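Local structure of cytokinin riboside 5'-monophosphate phosphoribohydrolase (Corynebacterium glutamicum, 5ITS) at residues I98-M103 against L120-E125; I73-M78 against I92-H97; I134-V139 against W188-P193. The protein is an enzyme-family protein of the SLOG clan with a Rossmann-like fold, a parallel beta-sheet flanked by helices, in a two-chain assembly. All coordinates share one frame; numbering follows the deposited sequence.

Interaction 1. Residues I98-M103 against L120-E125; sequences IRKRRM and LEELFE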
loop_
_atom_site.group_PDB
_atom_site.type_symbol
_atom_site.label_atom_id
_atom_site.label_comp_id
_atom_site.label_asym_id
_atom_site.label_seq_id
_atom_site.Cartn_x
_atom_site.Cartn_y
_atom_site.Cartn_z
ATOM N N ILE B 98 -7.534 -11.879 -1.201
ATOM C CA ILE B 98 -8.466 -12.405 -0.209
ATOM C C ILE B 98 -7.766 -12.417 1.133
ATOM O O ILE B 98 -8.380 -12.097 2.144
ATOM C CB ILE B 98 -9.024 -13.825 -0.522
ATOM C CG1 ILE B 98 -9.810 -13.825 -1.847
ATOM C CG2 ILE B 98 -9.977 -14.243 0.582
ATOM C CD1 ILE B 98 -9.955 -15.180 -2.519
ATOM N N ARG B 99 -6.481 -12.756 1.137
ATOM C CA ARG B 99 -5.700 -12.753 2.372
ATOM C C ARG B 99 -5.756 -11.413 3.066
ATOM O O ARG B 99 -6.043 -11.350 4.237
ATOM C CB ARG B 99 -4.258 -13.071 2.087
ATOM C CG ARG B 99 -3.469 -13.355 3.341
ATOM C CD ARG B 99 -2.019 -13.027 3.137
ATOM N NE ARG B 99 -1.093 -13.752 4.006
ATOM C CZ ARG B 99 0.207 -13.490 4.001
ATOM N NH1 ARG B 99 0.675 -12.560 3.193
ATOM N NH2 ARG B 99 1.046 -14.153 4.770
ATOM N N LYS B 100 -5.480 -10.344 2.334
ATOM C CA LYS B 100 -5.566 -8.993 2.895
ATOM C C LYS B 100 -6.976 -8.608 3.290
ATOM O O LYS B 100 -7.167 -7.905 4.299
ATOM C CB LYS B 100 -5.006 -7.925 1.913
ATOM C CG LYS B 100 -3.485 -7.933 1.725
ATOM C CD LYS B 100 -2.961 -6.766 0.922
ATOM C CE LYS B 100 -3.337 -6.921 -0.531
ATOM N NZ LYS B 100 -2.779 -5.790 -1.336
ATOM N N ARG B 101 -7.964 -9.033 2.492
ATOM C CA ARG B 101 -9.364 -8.683 2.802
ATOM C C ARG B 101 -9.731 -9.323 4.101
ATOM O O ARG B 101 -10.345 -8.683 4.940
ATOM C CB ARG B 101 -10.384 -9.078 1.705
ATOM C CG ARG B 101 -11.840 -8.769 2.129
ATOM C CD ARG B 101 -12.965 -9.021 1.130
ATOM N NE ARG B 101 -12.819 -10.288 0.424
ATOM C CZ ARG B 101 -13.209 -11.471 0.864
ATOM N NH1 ARG B 101 -13.814 -11.595 2.030
ATOM N NH2 ARG B 101 -13.005 -12.550 0.112
ATOM N N ARG B 102 -9.320 -10.573 4.285
ATOM C CA ARG B 102 -9.688 -11.333 5.480
ATOM C C ARG B 102 -8.935 -10.860 6.704
ATOM O O ARG B 102 -9.493 -10.800 7.775
ATOM C CB ARG B 102 -9.467 -12.812 5.247
ATOM C CG ARG B 102 -10.412 -13.427 4.201
ATOM C CD ARG B 102 -11.827 -13.745 4.724
ATOM N NE ARG B 102 -11.760 -14.525 5.958
ATOM C CZ ARG B 102 -12.313 -14.185 7.114
ATOM N NH1 ARG B 102 -12.121 -14.953 8.172
ATOM N NH2 ARG B 102 -13.045 -13.087 7.235
ATOM N N MET B 103 -7.683 -10.461 6.555
ATOM C CA MET B 103 -6.985 -9.944 7.688
ATOM C C MET B 103 -7.655 -8.627 8.134
ATOM O O MET B 103 -7.557 -8.218 9.300
ATOM C CB MET B 103 -5.508 -9.716 7.348
ATOM C CG MET B 103 -4.669 -10.979 7.210
ATOM S SD MET B 103 -2.940 -10.633 6.783
ATOM C CE MET B 103 -2.427 -9.718 8.216
ATOM N N LEU B 120 4.454 -2.282 3.838
ATOM C CA LEU B 120 3.935 -1.094 3.147
ATOM C C LEU B 120 2.744 -1.386 2.261
ATOM O O LEU B 120 1.819 -0.656 2.301
ATOM C CB LEU B 120 5.026 -0.426 2.316
ATOM C CG LEU B 120 6.241 0.184 3.079
ATOM C CD1 LEU B 120 7.258 0.721 2.112
ATOM C CD2 LEU B 120 5.837 1.318 4.033
ATOM N N GLU B 121 2.739 -2.454 1.472
ATOM C CA GLU B 121 1.548 -2.832 0.696
ATOM C C GLU B 121 0.280 -2.859 1.561
ATOM O O GLU B 121 -0.788 -2.457 1.141
ATOM C CB GLU B 121 1.756 -4.240 0.119
ATOM C CG GLU B 121 0.531 -4.938 -0.438
ATOM C CD GLU B 121 0.844 -6.332 -0.962
ATOM O OE1 GLU B 121 -0.047 -6.981 -1.595
ATOM O OE2 GLU B 121 1.998 -6.781 -0.748
ATOM N N GLU B 122 0.411 -3.414 2.751
ATOM C CA GLU B 122 -0.713 -3.705 3.638
ATOM C C GLU B 122 -1.152 -2.455 4.386
ATOM O O GLU B 122 -2.349 -2.139 4.444
ATOM C CB GLU B 122 -0.312 -4.812 4.616
ATOM C CG GLU B 122 -0.219 -6.165 3.926
ATOM C CD GLU B 122 0.610 -7.235 4.667
ATOM O OE1 GLU B 122 1.367 -6.933 5.658
ATOM O OE2 GLU B 122 0.492 -8.427 4.220
ATOM N N LEU B 123 -0.169 -1.758 4.933
ATOM C CA LEU B 123 -0.400 -0.503 5.635
ATOM C C LEU B 123 -1.142 0.511 4.783
ATOM O O LEU B 123 -2.165 1.007 5.140
ATOM C CB LEU B 123 0.939 0.086 6.015
ATOM C CG LEU B 123 0.872 1.488 6.605
ATOM C CD1 LEU B 123 -0.051 1.518 7.799
ATOM C CD2 LEU B 123 2.265 1.949 7.046
ATOM N N PHE B 124 -0.613 0.835 3.630
ATOM C CA PHE B 124 -1.271 1.811 2.777
ATOM C C PHE B 124 -2.627 1.391 2.293
ATOM O O PHE B 124 -3.468 2.257 2.035
ATOM C CB PHE B 124 -0.365 2.178 1.580
ATOM C CG PHE B 124 0.855 2.890 1.998
ATOM C CD1 PHE B 124 0.763 3.955 2.890
ATOM C CD2 PHE B 124 2.093 2.491 1.561
ATOM C CE1 PHE B 124 1.885 4.615 3.338
ATOM C CE2 PHE B 124 3.203 3.172 1.978
ATOM C CZ PHE B 124 3.089 4.237 2.874
ATOM N N GLU B 125 -2.851 0.097 2.138
ATOM C CA GLU B 125 -4.150 -0.322 1.719
ATOM C C GLU B 125 -5.193 -0.032 2.792
ATOM O O GLU B 125 -6.160 0.612 2.555
ATOM C CB GLU B 125 -4.184 -1.775 1.352
ATOM C CG GLU B 125 -5.530 -2.111 0.730
ATOM C CD GLU B 125 -5.577 -3.500 0.094
ATOM O OE1 GLU B 125 -5.188 -4.439 0.802
ATOM O OE2 GLU B 125 -6.011 -3.643 -1.080
HETATM O O HOH W 1 -1.982 -2.963 -1.470
#

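Interaction 2. Residues I73-M78 against I92-H97; sequences ITESLM and IVPDMH. With GOL (glycerol), chain I.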
loop_
_atom_site.group_PDB
_atom_site.type_symbol
_atom_site.label_atom_id
_atom_site.label_comp_id
_atom_site.label_asym_id
_atom_site.label_seq_id
_atom_site.Cartn_x
_atom_site.Cartn_y
_atom_site.Cartn_z
ATOM N N ILE B 73 -3.271 -17.111 5.364
ATOM C CA ILE B 73 -2.169 -17.458 4.518
ATOM C C ILE B 73 -2.741 -17.977 3.206
ATOM O O ILE B 73 -3.900 -18.319 3.167
ATOM C CB ILE B 73 -1.314 -18.497 5.250
ATOM C CG1 ILE B 73 0.032 -18.613 4.589
ATOM C CG2 ILE B 73 -1.983 -19.862 5.269
ATOM C CD1 ILE B 73 1.173 -18.533 5.573
ATOM N N THR B 74 -1.964 -17.997 2.129
ATOM C CA THR B 74 -2.480 -18.427 0.831
ATOM C C THR B 74 -2.166 -19.893 0.517
ATOM O O THR B 74 -1.323 -20.503 1.185
ATOM C CB THR B 74 -1.890 -17.608 -0.315
ATOM O OG1 THR B 74 -0.494 -17.879 -0.407
ATOM C CG2 THR B 74 -2.094 -16.152 -0.076
ATOM N N GLU B 75 -2.827 -20.431 -0.513
ATOM C CA GLU B 75 -2.531 -21.787 -0.989
ATOM C C GLU B 75 -1.088 -21.882 -1.426
ATOM O O GLU B 75 -0.371 -22.766 -0.985
ATOM C CB GLU B 75 -3.476 -22.222 -2.116
ATOM C CG GLU B 75 -4.820 -22.704 -1.565
ATOM C CD GLU B 75 -5.965 -22.613 -2.563
ATOM O OE1 GLU B 75 -5.688 -22.731 -3.774
ATOM O OE2 GLU B 75 -7.141 -22.421 -2.142
ATOM N N SER B 76 -0.662 -20.933 -2.250
ATOM C CA SER B 76 0.717 -20.875 -2.734
ATOM C C SER B 76 1.706 -20.999 -1.573
ATOM O O SER B 76 2.621 -21.803 -1.635
ATOM C CB SER B 76 1.002 -19.570 -3.519
ATOM O OG SER B 76 -0.033 -19.218 -4.446
ATOM N N LEU B 77 1.497 -20.211 -0.517
ATOM C CA LEU B 77 2.386 -20.199 0.643
ATOM C C LEU B 77 2.291 -21.478 1.465
ATOM O O LEU B 77 3.288 -21.921 2.011
ATOM C CB LEU B 77 2.086 -18.996 1.543
ATOM C CG LEU B 77 2.396 -17.610 0.957
ATOM C CD1 LEU B 77 1.559 -16.504 1.600
ATOM C CD2 LEU B 77 3.869 -17.265 1.095
ATOM N N MET B 78 1.095 -22.054 1.570
ATOM C CA MET B 78 0.915 -23.297 2.313
ATOM C C MET B 78 1.505 -24.511 1.557
ATOM O O MET B 78 2.084 -25.415 2.165
ATOM C CB MET B 78 -0.553 -23.512 2.634
ATOM C CG MET B 78 -0.784 -24.528 3.739
ATOM S SD MET B 78 -0.305 -23.945 5.384
ATOM C CE MET B 78 -0.752 -25.370 6.393
ATOM N N ILE B 92 -6.625 -20.798 5.278
ATOM C CA ILE B 92 -5.920 -20.873 3.994
ATOM C C ILE B 92 -6.846 -20.344 2.909
ATOM O O ILE B 92 -7.972 -20.816 2.815
ATOM C CB ILE B 92 -5.527 -22.322 3.708
ATOM C CG1 ILE B 92 -4.768 -22.856 4.928
ATOM C CG2 ILE B 92 -4.711 -22.433 2.413
ATOM C CD1 ILE B 92 -4.512 -24.345 4.915
ATOM N N VAL B 93 -6.401 -19.356 2.115
ATOM C CA VAL B 93 -7.263 -18.693 1.112
ATOM C C VAL B 93 -6.605 -18.661 -0.277
ATOM O O VAL B 93 -5.398 -18.683 -0.378
ATOM C CB VAL B 93 -7.642 -17.266 1.548
ATOM C CG1 VAL B 93 -8.277 -17.297 2.912
ATOM C CG2 VAL B 93 -6.433 -16.323 1.556
ATOM N N PRO B 94 -7.400 -18.593 -1.357
ATOM C CA PRO B 94 -6.817 -18.767 -2.700
ATOM C C PRO B 94 -5.790 -17.734 -3.196
ATOM O O PRO B 94 -5.026 -18.073 -4.120
ATOM C CB PRO B 94 -8.038 -18.738 -3.646
ATOM C CG PRO B 94 -9.259 -18.773 -2.795
ATOM C CD PRO B 94 -8.864 -18.396 -1.390
ATOM N N ASP B 95 -5.776 -16.506 -2.644
ATOM C CA ASP B 95 -4.824 -15.501 -3.138
ATOM C C ASP B 95 -4.528 -14.357 -2.181
ATOM O O ASP B 95 -5.045 -14.308 -1.080
ATOM C CB ASP B 95 -5.270 -14.944 -4.510
ATOM C CG ASP B 95 -6.524 -14.107 -4.408
ATOM O OD1 ASP B 95 -6.501 -13.146 -3.621
ATOM O OD2 ASP B 95 -7.527 -14.410 -5.083
ATOM N N MET B 96 -3.674 -13.443 -2.620
ATOM C CA MET B 96 -3.117 -12.421 -1.754
ATOM C C MET B 96 -4.095 -11.322 -1.462
ATOM O O MET B 96 -4.029 -10.698 -0.395
ATOM C CB MET B 96 -1.898 -11.804 -2.397
ATOM C CG MET B 96 -0.784 -12.783 -2.748
ATOM S SD MET B 96 0.755 -12.288 -1.962
ATOM C CE MET B 96 0.199 -12.530 -0.287
ATOM N N HIS B 97 -4.985 -11.072 -2.423
ATOM C CA HIS B 97 -6.130 -10.176 -2.204
ATOM C C HIS B 97 -7.041 -10.651 -1.090
ATOM O O HIS B 97 -7.306 -9.899 -0.147
ATOM C CB HIS B 97 -6.958 -9.980 -3.487
ATOM C CG HIS B 97 -6.344 -9.032 -4.443
ATOM N ND1 HIS B 97 -5.553 -7.985 -4.034
ATOM C CD2 HIS B 97 -6.411 -8.951 -5.792
ATOM C CE1 HIS B 97 -5.171 -7.285 -5.087
ATOM N NE2 HIS B 97 -5.659 -7.860 -6.168
HETATM C C1 GOL I . -2.191 -15.054 -7.229
HETATM O O1 GOL I . -2.121 -13.754 -7.842
HETATM C C2 GOL I . -1.974 -14.848 -5.720
HETATM O O2 GOL I . -2.108 -13.413 -5.500
HETATM C C3 GOL I . -0.629 -15.445 -5.221
HETATM O O3 GOL I . -0.751 -16.448 -4.188
#

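Interaction 3. Residues I134-V139 against W188-P193; sequences IHQKPV and WTPPAP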
loop_
_atom_site.group_PDB
_atom_site.type_symbol
_atom_site.label_atom_id
_atom_site.label_comp_id
_atom_site.label_asym_id
_atom_site.label_seq_id
_atom_site.Cartn_x
_atom_site.Cartn_y
_atom_site.Cartn_z
ATOM N N ILE B 134 -14.326 2.631 3.936
ATOM C CA ILE B 134 -14.522 1.175 3.911
ATOM C C ILE B 134 -14.449 0.515 5.287
ATOM O O ILE B 134 -15.073 -0.503 5.495
ATOM C CB ILE B 134 -13.558 0.522 2.910
ATOM C CG1 ILE B 134 -14.093 0.783 1.530
ATOM C CG2 ILE B 134 -13.444 -0.948 3.120
ATOM C CD1 ILE B 134 -13.091 0.576 0.425
ATOM N N HIS B 135 -13.669 1.072 6.207
ATOM C CA HIS B 135 -13.743 0.659 7.597
ATOM C C HIS B 135 -13.506 1.890 8.419
ATOM O O HIS B 135 -13.090 2.907 7.874
ATOM C CB HIS B 135 -12.723 -0.429 7.941
ATOM C CG HIS B 135 -11.305 0.030 7.866
ATOM N ND1 HIS B 135 -10.761 0.933 8.747
ATOM C CD2 HIS B 135 -10.323 -0.281 6.999
ATOM C CE1 HIS B 135 -9.506 1.168 8.426
ATOM N NE2 HIS B 135 -9.211 0.435 7.372
ATOM N N GLN B 136 -13.777 1.800 9.725
ATOM C CA GLN B 136 -13.509 2.918 10.622
ATOM C C GLN B 136 -12.627 2.474 11.789
ATOM O O GLN B 136 -12.769 2.952 12.902
ATOM C CB GLN B 136 -14.817 3.522 11.111
ATOM C CG GLN B 136 -15.783 3.961 10.011
ATOM C CD GLN B 136 -16.832 4.963 10.535
ATOM O OE1 GLN B 136 -16.789 6.163 10.245
ATOM N NE2 GLN B 136 -17.760 4.469 11.331
ATOM N N LYS B 137 -11.715 1.544 11.496
ATOM C CA LYS B 137 -10.763 0.998 12.457
ATOM C C LYS B 137 -9.456 1.778 12.487
ATOM O O LYS B 137 -8.998 2.314 11.480
ATOM C CB LYS B 137 -10.482 -0.450 12.124
ATOM C CG LYS B 137 -11.730 -1.250 11.799
ATOM C CD LYS B 137 -11.419 -2.670 11.403
ATOM C CE LYS B 137 -12.726 -3.444 11.289
ATOM N NZ LYS B 137 -12.584 -4.824 10.708
ATOM N N PRO B 138 -8.847 1.868 13.659
ATOM C CA PRO B 138 -7.639 2.687 13.781
ATOM C C PRO B 138 -6.430 2.061 13.091
ATOM O O PRO B 138 -6.329 0.826 12.999
ATOM C CB PRO B 138 -7.422 2.769 15.293
ATOM C CG PRO B 138 -8.118 1.582 15.872
ATOM C CD PRO B 138 -9.207 1.173 14.908
ATOM N N VAL B 139 -5.545 2.917 12.606
ATOM C CA VAL B 139 -4.333 2.492 11.913
ATOM C C VAL B 139 -3.119 3.074 12.605
ATOM O O VAL B 139 -2.958 4.290 12.698
ATOM C CB VAL B 139 -4.367 2.876 10.396
ATOM C CG1 VAL B 139 -3.015 2.666 9.717
ATOM C CG2 VAL B 139 -5.408 2.039 9.646
ATOM N N TRP B 188 -9.324 5.614 20.016
ATOM C CA TRP B 188 -9.392 6.312 18.723
ATOM C C TRP B 188 -10.819 6.329 18.183
ATOM O O TRP B 188 -11.525 5.314 18.246
ATOM C CB TRP B 188 -8.514 5.606 17.708
ATOM C CG TRP B 188 -8.314 6.337 16.422
ATOM C CD1 TRP B 188 -7.385 7.325 16.165
ATOM C CD2 TRP B 188 -9.011 6.117 15.211
ATOM N NE1 TRP B 188 -7.477 7.718 14.874
ATOM C CE2 TRP B 188 -8.463 6.996 14.255
ATOM C CE3 TRP B 188 -10.042 5.257 14.834
ATOM C CZ2 TRP B 188 -8.907 7.049 12.954
ATOM C CZ3 TRP B 188 -10.495 5.310 13.562
ATOM C CH2 TRP B 188 -9.926 6.205 12.621
ATOM N N THR B 189 -11.230 7.482 17.661
ATOM C CA THR B 189 -12.457 7.604 16.860
ATOM C C THR B 189 -12.106 8.271 15.543
ATOM O O THR B 189 -11.182 9.091 15.479
ATOM C CB THR B 189 -13.541 8.439 17.554
ATOM O OG1 THR B 189 -12.930 9.571 18.193
ATOM C CG2 THR B 189 -14.247 7.596 18.608
ATOM N N PRO B 190 -12.841 7.936 14.485
ATOM C CA PRO B 190 -12.520 8.537 13.199
ATOM C C PRO B 190 -12.881 10.011 13.199
ATOM O O PRO B 190 -13.791 10.412 13.927
ATOM C CB PRO B 190 -13.395 7.752 12.200
ATOM C CG PRO B 190 -14.068 6.665 12.995
ATOM C CD PRO B 190 -14.052 7.100 14.427
ATOM N N PRO B 191 -12.159 10.826 12.406
ATOM C CA PRO B 191 -12.536 12.238 12.308
ATOM C C PRO B 191 -13.861 12.407 11.541
ATOM O O PRO B 191 -14.169 11.661 10.606
ATOM C CB PRO B 191 -11.353 12.878 11.553
ATOM C CG PRO B 191 -10.849 11.755 10.687
ATOM C CD PRO B 191 -11.149 10.453 11.401
ATOM N N ALA B 192 -14.644 13.369 12.002
ATOM C CA ALA B 192 -15.922 13.735 11.407
ATOM C C ALA B 192 -15.756 14.152 9.971
ATOM O O ALA B 192 -14.971 15.024 9.666
ATOM C CB ALA B 192 -16.507 14.894 12.195
ATOM N N PRO B 193 -16.480 13.527 9.070
ATOM C CA PRO B 193 -16.415 13.991 7.656
ATOM C C PRO B 193 -16.888 15.419 7.503
ATOM O O PRO B 193 -16.338 16.194 6.730
ATOM C CB PRO B 193 -17.363 13.055 6.943
ATOM C CG PRO B 193 -17.365 11.832 7.800
ATOM C CD PRO B 193 -17.117 12.221 9.218
#

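Interaction 1. Residues I98-M103 against L120-E125
Lys-100 leaves its helix with CG anti to the carbonyl carbon (chi1 -71°) and bends at CG-CD (chi3 -72°), a kink that carries its ammonium to Glu-121 and Glu-125. Glu-121 reaches out as a straight chain, CG anti to the backbone N, and crosses the lysine at about a right angle. The salt bridge from Lys-100 NZ to Glu-121 OE1 is 3.0 Å long and uses the anti lone pair of that oxygen. One turn further on, Glu-125 OE1 lies 3.5 Å from Lys-100 NZ and also comes against the lysine chain at a slant, 3.2 Å from Lys-100 CD.

Helices 96-106 and 117-131 flank the parallel sheet of this Rossmann-like fold, and their segments here cross at -52° with axes 11.4 Å apart. A long lysine suits so wide a gap: its CD packs on Glu-122 CG at 4.1 Å, while its charge goes beyond. A water accepts weakly from Lys-100 NZ and donates to Glu-121 O. The same charges join the two subunits, since Lys-100 NZ also pairs with Glu-125 of the second subunit, and Glu-125 OE2 meets Lys-100 and His-97 of that subunit.

Interaction 2. Residues I73-M78 against I92-H97
Two backbone hydrogen bonds join Ile-73 to Val-93 and Val-93 to Glu-75. Val-93 N donates a hydrogen bond to Ile-73 O at 2.9 Å, and Glu-75 N donates to Val-93 O at 3.1 Å. CA-H...O contacts reinforce this parallel pairing, with Thr-74 CA 3.2 Å from Val-93 O.

The apolar contacts centre on Ile-92. Its CG1 lies beside Ile-73 CG2, the two side chains pointing the same way, while its CD1 meets Met-78 CG at 3.9 Å, the chains crossing nearly at a right angle; the Met-78 side chain is poorly ordered, so this contact is less certain. Glu-75 contributes CG, 4.0 Å from Ile-92 CG2.

Capping is the third kind. Thr-74 OG1 sits between its own N and carbonyl carbon (chi1 66°), where it accepts from Leu-77 N at 3.1 Å as an N-cap; a threonine thus serves both strand and helix start, and its CG2 packs on Asp-95 O. Asp-95 likewise caps the next helix through Ile-98 N.

A bound glycerol, probably from the crystallisation liquor, adds a last set of bonds, to Ser-76 OG, Met-96 N and Arg-101 of the second subunit.

The contact joins the beta-alpha-beta unit of strand 69-74, helix 75-79 and strand 89-93, the last forming one outer edge of the sheet within the chain; Ile-98 and Arg-99 of the following helix 96-106 cover Val-93.

Interaction 3. Residues I134-V139 against W188-P193
Pro-138 lies over one face of the Trp-188 indole. Its CA stands 3.9 Å from the centroid of the six-membered ring of Trp-188, 21° off the normal, as a CH-pi contact. The neighbouring CB of Pro-138 touches CE3 of Trp-188 at 3.6 Å, offset toward the rim of the ring system. Proline suits this place because its compact ring presents C-H groups to a flat aromatic surface. The opposite face of the indole is partly covered, toward its rim, by the backbone N of Pro-190 in the same segment. At the ring edge, Gln-136 O approaches CZ3 of Trp-188 in the ring plane, 3.3 Å away, where the partly positive C-H rim can face a carbonyl oxygen.

Beside the indole, Gln-136 crosses Pro-190 at about a right angle, with Gln-136 CB 3.7 Å from Pro-190 CG. CB and the amide end of Gln-136 both lie against that CG, so the glutamine combines apolar contact with a polar end, which suits a residue at the surface.

The next shell positions both partners through further bonds. Trp-188 has CG anti to its own N (chi1 -170°), which swings the indole across to Pro-138, and its NE1 makes a weak hydrogen bond to Cys-171 O. In the facing loop, Lys-137 N donates to His-135 ND1 at 3.0 Å, a bond that links two residues of the loop before Pro-138. His-135 NE2 in turn bonds Val-126 O, while Lys-137 sends its ammonium to the carbonyls of Ala-104 and Gly-107. Gln-130 of helix 117-131 reaches Lys-137 O and also touches Trp-188.

The CH-pi contact of Pro-138 with Trp-188 joins the extended segment after helix 178-186 to the loop between helix 117-131 and strand 139-142 of the Rossmann-like sheet.

How the interactions relate
Along the chain the three contacts follow in series, interaction 2 first, then 1, then 3. Interactions 1 and 2 have centres about 13 Å apart and share helix 96-106: its first two residues close interaction 2, and its next residues open interaction 1, where Arg-99 packs on Ile-73, Leu-77 and Val-93. Both also touch the second subunit, so helix 96-106 lies both at the edge of the sheet and at the subunit interface. Interaction 3 lies about 17 Å from interaction 1, centre to centre, and meets it where Leu-123 packs on Val-139. From interaction 2 it is about 28 Å away between centres, without touching, toward the other end of the sheet near strand 173-175.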